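Mitogen-activated protein kinase kinase kinase 7 interacting protein 1 (Anopheles gambiae, PDB 2IRM) probably acts as an adapter that associates with the kinase TAK1 and triggers its autophosphorylation, and is built on a PP2C-type phosphatase fold. Local coordinates at residues S156-L161 against G173-L178. Residues are numbered along the deposited sequence; the frame is centred on the assembly and turned at random.
Sequences SAVLAL and GNCRAL
Val158 lays its two methyl branches over the side chains of Cys175 and Ala177, one branch to each. CG1 sits against Cys175 CB at 3.4 Å, while CG2, anti to the backbone N, reaches farther along segment 173-178 to Ala177 CB at 3.9 Å. Leu273 of strand 268-274 touches both Val158 and Ala177. Cys175 turns its sulfur back toward the start of strand 154-163, where SG lies 3.8 Å from Ser156 CB and borders the backbone of Ala157; Ser57 of strand 50-59 also touches this cysteine.

At that end the contact becomes polar. The hydroxyl of Ser156 accepts the backbone N-H of Asn174, with N to OG 2.6 Å and a nearly straight N-H...O angle of 175°. The same OG lies 3.3 Å from Gly173 CA, and the positive phi of 83° suits a glycine here. Asn174 gives ND2 to the carbonyl O of Leu223, and Arg176 runs out to a salt bridge with Asp196 and a hydrogen bond with Asn294.

Residues 156-158 and 173-177 run in the same general direction, 22° apart. Strand 154-163 and strand 176-181 belong to different sheets, and Gly173 to Cys175 form the loop that carries the chain from strand 166-172 to strand 176-181. The loop crosses between the two sheets, and Val158 on Ala177 is where their inner faces meet, as in the central beta-sandwich of the PP2C fold.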
loop_
_atom_site.group_PDB
_atom_site.type_symbol
_atom_site.label_atom_id
_atom_site.label_comp_id
_atom_site.label_asym_id
_atom_site.label_seq_id
_atom_site.Cartn_x
_atom_site.Cartn_y
_atom_site.Cartn_z
ATOM N N SER A 156 4.240 -1.516 -2.584
ATOM C CA SER A 156 2.833 -1.339 -2.900
ATOM C C SER A 156 2.598 0.146 -3.074
ATOM O O SER A 156 3.404 0.957 -2.609
ATOM C CB SER A 156 1.955 -1.867 -1.768
ATOM O OG SER A 156 1.776 -3.261 -1.886
ATOM N N ALA A 157 1.489 0.502 -3.716
ATOM C CA ALA A 157 1.169 1.902 -4.007
ATOM C C ALA A 157 -0.332 2.131 -4.106
ATOM O O ALA A 157 -1.048 1.296 -4.660
ATOM C CB ALA A 157 1.835 2.314 -5.303
ATOM N N VAL A 158 -0.815 3.251 -3.580
ATOM C CA VAL A 158 -2.183 3.689 -3.878
ATOM C C VAL A 158 -2.191 5.180 -4.129
ATOM O O VAL A 158 -1.834 5.957 -3.247
ATOM C CB VAL A 158 -3.169 3.367 -2.742
ATOM C CG1 VAL A 158 -2.738 4.048 -1.446
ATOM C CG2 VAL A 158 -4.586 3.776 -3.126
ATOM N N LEU A 159 -2.582 5.596 -5.327
ATOM C CA LEU A 159 -2.622 7.028 -5.590
ATOM C C LEU A 159 -3.904 7.535 -6.207
ATOM O O LEU A 159 -4.245 7.203 -7.330
ATOM C CB LEU A 159 -1.360 7.530 -6.323
ATOM C CG LEU A 159 -0.748 6.960 -7.604
ATOM C CD1 LEU A 159 -1.613 7.284 -8.814
ATOM C CD2 LEU A 159 0.641 7.554 -7.808
ATOM N N ALA A 160 -4.608 8.341 -5.421
ATOM C CA ALA A 160 -5.797 9.056 -5.857
ATOM C C ALA A 160 -5.381 10.401 -6.416
ATOM O O ALA A 160 -4.625 11.134 -5.779
ATOM C CB ALA A 160 -6.763 9.244 -4.695
ATOM N N LEU A 161 -5.885 10.708 -7.609
ATOM C CA LEU A 161 -5.561 11.944 -8.315
ATOM C C LEU A 161 -6.831 12.725 -8.643
ATOM O O LEU A 161 -7.552 12.382 -9.575
ATOM C CB LEU A 161 -4.759 11.614 -9.583
ATOM C CG LEU A 161 -4.107 12.656 -10.505
ATOM C CD1 LEU A 161 -4.943 12.872 -11.747
ATOM C CD2 LEU A 161 -3.800 13.982 -9.817
ATOM N N GLY A 173 -0.793 -3.681 -5.437
ATOM C CA GLY A 173 -0.376 -4.300 -4.179
ATOM C C GLY A 173 -1.333 -4.096 -3.024
ATOM O O GLY A 173 -2.554 -4.115 -3.208
ATOM N N ASN A 174 -0.766 -3.885 -1.836
ATOM C CA ASN A 174 -1.507 -3.945 -0.579
ATOM C C ASN A 174 -2.321 -2.725 -0.194
ATOM O O ASN A 174 -3.404 -2.868 0.372
ATOM C CB ASN A 174 -0.570 -4.323 0.566
ATOM C CG ASN A 174 -0.142 -5.785 0.511
ATOM O OD1 ASN A 174 -0.617 -6.566 -0.323
ATOM N ND2 ASN A 174 0.757 -6.161 1.408
ATOM N N CYS A 175 -1.808 -1.534 -0.487
ATOM C CA CYS A 175 -2.507 -0.282 -0.166
ATOM C C CYS A 175 -3.952 -0.255 -0.678
ATOM O O CYS A 175 -4.287 -0.942 -1.654
ATOM C CB CYS A 175 -1.740 0.917 -0.725
ATOM S SG CYS A 175 0.002 1.007 -0.277
ATOM N N ARG A 176 -4.799 0.549 -0.038
ATOM C CA ARG A 176 -6.229 0.530 -0.347
ATOM C C ARG A 176 -6.897 1.901 -0.340
ATOM O O ARG A 176 -6.498 2.790 0.409
ATOM C CB ARG A 176 -6.950 -0.407 0.626
ATOM C CG ARG A 176 -8.328 -0.886 0.179
ATOM C CD ARG A 176 -8.943 -1.780 1.235
ATOM N NE ARG A 176 -8.125 -2.958 1.532
ATOM C CZ ARG A 176 -8.255 -3.693 2.633
ATOM N NH1 ARG A 176 -9.172 -3.366 3.538
ATOM N NH2 ARG A 176 -7.476 -4.752 2.834
ATOM N N ALA A 177 -7.940 2.034 -1.159
ATOM C CA ALA A 177 -8.718 3.263 -1.288
ATOM C C ALA A 177 -10.223 3.043 -1.073
ATOM O O ALA A 177 -10.852 2.189 -1.721
ATOM C CB ALA A 177 -8.472 3.876 -2.646
ATOM N N LEU A 178 -10.793 3.832 -0.165
ATOM C CA LEU A 178 -12.220 3.779 0.145
ATOM C C LEU A 178 -12.906 5.112 -0.112
ATOM O O LEU A 178 -12.386 6.169 0.262
ATOM C CB LEU A 178 -12.438 3.389 1.609
ATOM C CG LEU A 178 -11.817 2.099 2.152
ATOM C CD1 LEU A 178 -12.283 1.820 3.570
ATOM C CD2 LEU A 178 -12.087 0.897 1.246
#